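Local coordinates for protein LP04448p (Drosophila melanogaster, PDB 2QK2) that probably binds tubulin through its TOG domains and takes part in microtubule plus-end tracking, as a member of the XMAP215/Dis1 family, at residues A[155-158]-A[159-163]; A[167-171]-A[172-176]. All blocks are in the same frame, centred on the assembly; numbering follows the deposited sequence.

Contact 1 (A[155-158]-A[159-163]); sequences LFIA and RALTR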
ATOM      1  N   LEU A 155      -0.954  -0.369  -9.767  1.00 19.21           N
ATOM      2  CA  LEU A 155      -2.284  -0.136  -9.211  1.00 18.57           C
ATOM      3  C   LEU A 155      -2.165   0.596  -7.872  1.00 20.86           C
ATOM      4  O   LEU A 155      -3.016   1.425  -7.521  1.00 21.19           O
ATOM      5  CB  LEU A 155      -3.024  -1.460  -9.031  1.00 18.70           C
ATOM      6  CG  LEU A 155      -3.425  -2.164 -10.342  1.00 21.44           C
ATOM      7  CD1 LEU A 155      -4.047  -3.520 -10.025  1.00 20.24           C
ATOM      8  CD2 LEU A 155      -4.412  -1.285 -11.121  1.00 19.49           C
ATOM      9  N   PHE A 156      -1.112   0.284  -7.123  1.00 20.34           N
ATOM     10  CA  PHE A 156      -0.877   0.954  -5.841  1.00 21.39           C
ATOM     11  C   PHE A 156      -0.683   2.452  -6.110  1.00 19.41           C
ATOM     12  O   PHE A 156      -1.225   3.299  -5.408  1.00 21.49           O
ATOM     13  CB  PHE A 156       0.371   0.381  -5.158  1.00 19.55           C
ATOM     14  CG  PHE A 156       0.955   1.288  -4.103  1.00 20.46           C
ATOM     15  CD1 PHE A 156       0.219   1.626  -2.973  1.00 19.56           C
ATOM     16  CD2 PHE A 156       2.236   1.810  -4.251  1.00 21.75           C
ATOM     17  CE1 PHE A 156       0.752   2.473  -1.999  1.00 22.36           C
ATOM     18  CE2 PHE A 156       2.781   2.659  -3.285  1.00 23.84           C
ATOM     19  CZ  PHE A 156       2.036   2.988  -2.158  1.00 22.01           C
ATOM     20  N   ILE A 157       0.099   2.768  -7.137  1.00 21.50           N
ATOM     21  CA  ILE A 157       0.349   4.159  -7.516  1.00 20.88           C
ATOM     22  C   ILE A 157      -0.960   4.861  -7.900  1.00 23.32           C
ATOM     23  O   ILE A 157      -1.198   6.016  -7.520  1.00 22.12           O
ATOM     24  CB  ILE A 157       1.353   4.222  -8.691  1.00 21.42           C
ATOM     25  CG1 ILE A 157       2.726   3.721  -8.214  1.00 17.57           C
ATOM     26  CG2 ILE A 157       1.455   5.640  -9.233  1.00 19.35           C
ATOM     27  CD1 ILE A 157       3.751   3.581  -9.323  1.00 18.96           C
ATOM     28  N   ALA A 158      -1.814   4.160  -8.641  1.00 22.88           N
ATOM     29  CA  ALA A 158      -3.096   4.721  -9.058  1.00 24.28           C
ATOM     30  C   ALA A 158      -3.953   5.077  -7.844  1.00 24.84           C
ATOM     31  O   ALA A 158      -4.456   6.197  -7.738  1.00 24.81           O
ATOM     32  CB  ALA A 158      -3.844   3.725  -9.953  1.00 22.47           C
ATOM     33  N   ARG A 159      -4.129   4.124  -6.932  1.00 23.78           N
ATOM     34  CA  ARG A 159      -4.930   4.381  -5.741  1.00 23.21           C
ATOM     35  C   ARG A 159      -4.287   5.484  -4.899  1.00 23.47           C
ATOM     36  O   ARG A 159      -4.975   6.370  -4.390  1.00 24.77           O
ATOM     37  CB  ARG A 159      -5.088   3.105  -4.910  1.00 23.15           C
ATOM     38  CG  ARG A 159      -5.822   1.972  -5.628  1.00 24.23           C
ATOM     39  CD  ARG A 159      -6.225   0.852  -4.656  1.00 23.20           C
ATOM     40  NE  ARG A 159      -5.087   0.327  -3.904  1.00 22.16           N
ATOM     41  CZ  ARG A 159      -4.208  -0.563  -4.364  1.00 24.15           C
ATOM     42  NH1 ARG A 159      -4.320  -1.057  -5.594  1.00 20.17           N
ATOM     43  NH2 ARG A 159      -3.201  -0.952  -3.587  1.00 21.31           N
ATOM     44  N   ALA A 160      -2.965   5.447  -4.775  1.00 22.24           N
ATOM     45  CA  ALA A 160      -2.250   6.462  -3.997  1.00 23.57           C
ATOM     46  C   ALA A 160      -2.488   7.876  -4.554  1.00 24.86           C
ATOM     47  O   ALA A 160      -2.765   8.820  -3.805  1.00 23.44           O
ATOM     48  CB  ALA A 160      -0.750   6.155  -3.994  1.00 22.10           C
ATOM     49  N   LEU A 161      -2.382   8.011  -5.873  1.00 24.62           N
ATOM     50  CA  LEU A 161      -2.564   9.300  -6.530  1.00 25.02           C
ATOM     51  C   LEU A 161      -3.930   9.936  -6.272  1.00 26.29           C
ATOM     52  O   LEU A 161      -4.039  11.164  -6.206  1.00 28.43           O
ATOM     53  CB  LEU A 161      -2.313   9.159  -8.038  1.00 23.15           C
ATOM     54  CG  LEU A 161      -0.847   8.918  -8.424  1.00 23.64           C
ATOM     55  CD1 LEU A 161      -0.742   8.568  -9.908  1.00 22.06           C
ATOM     56  CD2 LEU A 161      -0.019  10.162  -8.114  1.00 22.22           C
ATOM     57  N   THR A 162      -4.966   9.116  -6.111  1.00 25.77           N
ATOM     58  CA  THR A 162      -6.300   9.650  -5.851  1.00 28.27           C
ATOM     59  C   THR A 162      -6.364  10.321  -4.477  1.00 29.83           C
ATOM     60  O   THR A 162      -7.336  11.008  -4.160  1.00 30.60           O
ATOM     61  CB  THR A 162      -7.385   8.554  -5.884  1.00 28.19           C
ATOM     62  OG1 THR A 162      -7.165   7.638  -4.807  1.00 30.22           O
ATOM     63  CG2 THR A 162      -7.359   7.801  -7.208  1.00 26.41           C
ATOM     64  N   ARG A 163      -5.334  10.117  -3.663  1.00 28.79           N
ATOM     65  CA  ARG A 163      -5.294  10.707  -2.326  1.00 31.29           C
ATOM     66  C   ARG A 163      -4.005  11.484  -2.124  1.00 31.64           C
ATOM     67  O   ARG A 163      -3.457  11.527  -1.020  1.00 32.77           O
ATOM     68  CB  ARG A 163      -5.394   9.613  -1.263  1.00 32.78           C
ATOM     69  CG  ARG A 163      -6.666   8.792  -1.345  1.00 38.09           C
ATOM     70  CD  ARG A 163      -6.621   7.619  -0.383  1.00 44.07           C
ATOM     71  NE  ARG A 163      -7.703   6.671  -0.638  1.00 49.70           N
ATOM     72  CZ  ARG A 163      -8.984   6.905  -0.375  1.00 53.24           C
ATOM     73  NH1 ARG A 163      -9.353   8.063   0.161  1.00 55.89           N
ATOM     74  NH2 ARG A 163      -9.897   5.984  -0.660  1.00 54.19           N
TER
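Ile157 and Leu161, one helical turn apart, run side by side and point the same way, with Ile157 CG2 3.7 Å from Leu161 CD1. This is the tightly packed side. Ile157 touches Leu161 with CG2, the branch anti to its own backbone N, and both residues also rest on helix 131-141. Phe156 swings its ring out with CG anti to the backbone N (chi1 160°), which brings the CB of Ala160 over one ring face, 4.4 Å from Phe156 CE1. The small methyl suits a place where Tyr126 of helix 112-126 also closes in. Beneath these side chains the carbonyls of Leu155, Phe156 and Ile157 accept i+4 bonds from the amides of Arg159, Ala160 and Leu161; Leu161 N lies 2.8 Å from Ile157 O. Such layered amphipathic helices build the HEAT-repeat TOG domain. In the last part of helix 147-161 the i+4 bonding weakens, Thr162 N lying 3.4 Å from Ala158 O, while Thr162 OG1 turns back to bond Arg159 O at 2.6 Å. On the partly exposed side Leu155 CB meets Arg159 NH1 at 3.7 Å. The arginine chain, bent at chi3 (-55°), folds back along the helix: Phe156 CA sits 3.5 Å above the Arg159 guanidinium plane, offset toward its rim, NH2 comes to the edge of the Phe156 ring, and NE makes a salt bridge to Asp123 of helix 112-126. With the guanidinium gone, as in an alanine here, Asp123 would probably lose this charged mate.

Contact 2 (A[167-171]-A[172-176]); sequences TALNK and KLLKL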
ATOM      1  N   THR A 167       0.694  19.328  -5.136  1.00 33.40           N
ATOM      2  CA  THR A 167       1.960  19.931  -4.721  1.00 35.91           C
ATOM      3  C   THR A 167       2.956  18.926  -4.135  1.00 36.01           C
ATOM      4  O   THR A 167       4.095  19.284  -3.830  1.00 37.08           O
ATOM      5  CB  THR A 167       1.742  21.063  -3.688  1.00 37.17           C
ATOM      6  OG1 THR A 167       1.046  20.549  -2.545  1.00 39.42           O
ATOM      7  CG2 THR A 167       0.934  22.196  -4.307  1.00 37.19           C
ATOM      8  N   ALA A 168       2.533  17.674  -3.982  1.00 35.33           N
ATOM      9  CA  ALA A 168       3.411  16.642  -3.439  1.00 33.25           C
ATOM     10  C   ALA A 168       4.354  16.089  -4.510  1.00 33.99           C
ATOM     11  O   ALA A 168       5.289  15.347  -4.199  1.00 32.81           O
ATOM     12  CB  ALA A 168       2.585  15.513  -2.837  1.00 33.27           C
ATOM     13  N   LEU A 169       4.113  16.452  -5.768  1.00 32.72           N
ATOM     14  CA  LEU A 169       4.955  15.983  -6.863  1.00 33.89           C
ATOM     15  C   LEU A 169       5.693  17.103  -7.599  1.00 34.25           C
ATOM     16  O   LEU A 169       5.062  17.963  -8.216  1.00 36.28           O
ATOM     17  CB  LEU A 169       4.124  15.207  -7.891  1.00 36.17           C
ATOM     18  CG  LEU A 169       3.539  13.839  -7.531  1.00 38.92           C
ATOM     19  CD1 LEU A 169       2.334  14.013  -6.625  1.00 39.34           C
ATOM     20  CD2 LEU A 169       3.130  13.117  -8.811  1.00 38.59           C
ATOM     21  N   ASN A 170       7.021  17.103  -7.539  1.00 32.81           N
ATOM     22  CA  ASN A 170       7.764  18.119  -8.268  1.00 33.56           C
ATOM     23  C   ASN A 170       8.057  17.564  -9.658  1.00 32.60           C
ATOM     24  O   ASN A 170       7.700  16.425  -9.966  1.00 30.42           O
ATOM     25  CB  ASN A 170       9.065  18.520  -7.548  1.00 34.66           C
ATOM     26  CG  ASN A 170       9.950  17.336  -7.201  1.00 36.51           C
ATOM     27  OD1 ASN A 170      10.207  16.463  -8.028  1.00 35.96           O
ATOM     28  ND2 ASN A 170      10.443  17.319  -5.968  1.00 38.55           N
ATOM     29  N   LYS A 171       8.692  18.374 -10.495  1.00 33.34           N
ATOM     30  CA  LYS A 171       9.012  17.974 -11.860  1.00 34.22           C
ATOM     31  C   LYS A 171       9.794  16.660 -11.922  1.00 33.88           C
ATOM     32  O   LYS A 171       9.428  15.754 -12.668  1.00 32.70           O
ATOM     33  CB  LYS A 171       9.801  19.086 -12.555  1.00 35.76           C
ATOM     34  CG  LYS A 171      10.052  18.845 -14.033  1.00 38.27           C
ATOM     35  CD  LYS A 171      10.772  20.033 -14.653  1.00 41.95           C
ATOM     36  CE  LYS A 171      11.025  19.818 -16.137  1.00 44.16           C
ATOM     37  NZ  LYS A 171      11.745  20.976 -16.734  1.00 44.78           N
ATOM     38  N   LYS A 172      10.863  16.551 -11.140  1.00 33.44           N
ATOM     39  CA  LYS A 172      11.661  15.331 -11.145  1.00 35.05           C
ATOM     40  C   LYS A 172      10.854  14.070 -10.849  1.00 33.34           C
ATOM     41  O   LYS A 172      10.947  13.087 -11.585  1.00 32.66           O
ATOM     42  CB  LYS A 172      12.814  15.429 -10.144  1.00 38.16           C
ATOM     43  CG  LYS A 172      14.121  15.905 -10.754  1.00 43.97           C
ATOM     44  CD  LYS A 172      15.295  15.579  -9.843  1.00 48.20           C
ATOM     45  CE  LYS A 172      16.623  15.969 -10.484  1.00 51.58           C
ATOM     46  NZ  LYS A 172      17.790  15.527  -9.656  1.00 54.51           N
ATOM     47  N   LEU A 173      10.066  14.095  -9.777  1.00 31.56           N
ATOM     48  CA  LEU A 173       9.267  12.928  -9.399  1.00 29.97           C
ATOM     49  C   LEU A 173       8.239  12.585 -10.473  1.00 29.97           C
ATOM     50  O   LEU A 173       8.015  11.409 -10.781  1.00 28.12           O
ATOM     51  CB  LEU A 173       8.559  13.174  -8.064  1.00 28.25           C
ATOM     52  CG  LEU A 173       7.774  11.993  -7.479  1.00 26.93           C
ATOM     53  CD1 LEU A 173       8.682  10.775  -7.356  1.00 23.78           C
ATOM     54  CD2 LEU A 173       7.222  12.374  -6.117  1.00 25.01           C
ATOM     55  N   LEU A 174       7.616  13.615 -11.041  1.00 29.31           N
ATOM     56  CA  LEU A 174       6.624  13.414 -12.088  1.00 29.02           C
ATOM     57  C   LEU A 174       7.272  12.699 -13.271  1.00 28.10           C
ATOM     58  O   LEU A 174       6.732  11.733 -13.798  1.00 28.28           O
ATOM     59  CB  LEU A 174       6.052  14.761 -12.554  1.00 29.84           C
ATOM     60  CG  LEU A 174       5.022  14.641 -13.688  1.00 31.31           C
ATOM     61  CD1 LEU A 174       3.812  13.885 -13.163  1.00 29.68           C
ATOM     62  CD2 LEU A 174       4.615  16.021 -14.212  1.00 31.78           C
ATOM     63  N   LYS A 175       8.439  13.176 -13.684  1.00 28.37           N
ATOM     64  CA  LYS A 175       9.144  12.562 -14.805  1.00 29.91           C
ATOM     65  C   LYS A 175       9.568  11.129 -14.493  1.00 28.86           C
ATOM     66  O   LYS A 175       9.415  10.236 -15.323  1.00 27.29           O
ATOM     67  CB  LYS A 175      10.366  13.407 -15.177  1.00 31.43           C
ATOM     68  CG  LYS A 175       9.999  14.794 -15.696  1.00 37.02           C
ATOM     69  CD  LYS A 175      11.183  15.753 -15.647  1.00 42.04           C
ATOM     70  CE  LYS A 175      12.252  15.401 -16.668  1.00 43.86           C
ATOM     71  NZ  LYS A 175      11.790  15.698 -18.049  1.00 48.14           N
ATOM     72  N   LEU A 176      10.101  10.910 -13.292  1.00 27.59           N
ATOM     73  CA  LEU A 176      10.546   9.579 -12.888  1.00 27.29           C
ATOM     74  C   LEU A 176       9.381   8.585 -12.872  1.00 26.81           C
ATOM     75  O   LEU A 176       9.490   7.463 -13.367  1.00 28.33           O
ATOM     76  CB  LEU A 176      11.189   9.639 -11.500  1.00 28.44           C
ATOM     77  CG  LEU A 176      11.628   8.297 -10.901  1.00 28.51           C
ATOM     78  CD1 LEU A 176      12.755   7.707 -11.739  1.00 27.85           C
ATOM     79  CD2 LEU A 176      12.089   8.509  -9.465  1.00 29.53           C
TER
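Asn170 OD1 accepts a hydrogen bond from Leu173 N at 2.9 Å, the capping bond at the start of helix 171-185. It is almost straight (N-H...O 171°), and the donor lies nearly along the C=O axis. The amide is placed by a first torsion that puts CG between the backbone N and the carbonyl carbon (chi1 53°), folding OD1 over the first turn. Asparagine suits this place because its short side chain carries an acceptor just far enough to meet an amide that has no earlier helical carbonyl to bond.

The backbone bonds take over from there. Asn170 O receives Leu174 N at 3.0 Å, and Lys171 O receives Lys175 N at 2.9 Å, giving the regular i+4 pattern. Asn170 is thus the N-cap of helix 171-185, which follows helix 147-161 in the helical array of the TOG domain.

Apolar contacts tie the incoming loop to the inner side of this turn. Leu169 CG stands 4.2 Å from Leu173 CD2, and Leu169 CD2 is 4.5 Å from Leu174 CD1, a loose meeting of branched ends. Leucine fits because Leu169 and Leu174 both also lean on Leu203 of helix 190-207, while Leu173 turns to helix 131-141 at Glu132 and Gln135.

The charged chains behave differently. Lys171 and Lys175 lie alongside each other on the exposed side, their methylenes touching where Lys171 CG is 3.7 Å from Lys175 CD. Lys171 is fully extended, whereas Lys175 bends at chi3 and chi4, and Lys171 NZ and Lys175 NZ stay 5.4 Å apart. Like charges at that spacing would be expected to repel mildly, an effect that solvent at this exposed surface would probably screen.

Contacts 1 and 2 lie in series along the chain, their centres about 15 Å apart, and do not touch beyond adjoining in sequence. Contact 1 is a buried contact in the last part of helix 147-161, its centre about 9 Å from that of the chain; contact 2, about 19 Å out, opens helix 171-185 and is only partly buried. Both face helices 131-141 and 190-207, but helix 112-126 meets contact 1. The chemistry follows the place: aliphatic and aromatic side chains in contact 1, with an arginine-acid salt bridge on its partly exposed side, against a polar cap and lysines nearer the surface in contact 2, with a few buried leucines beneath.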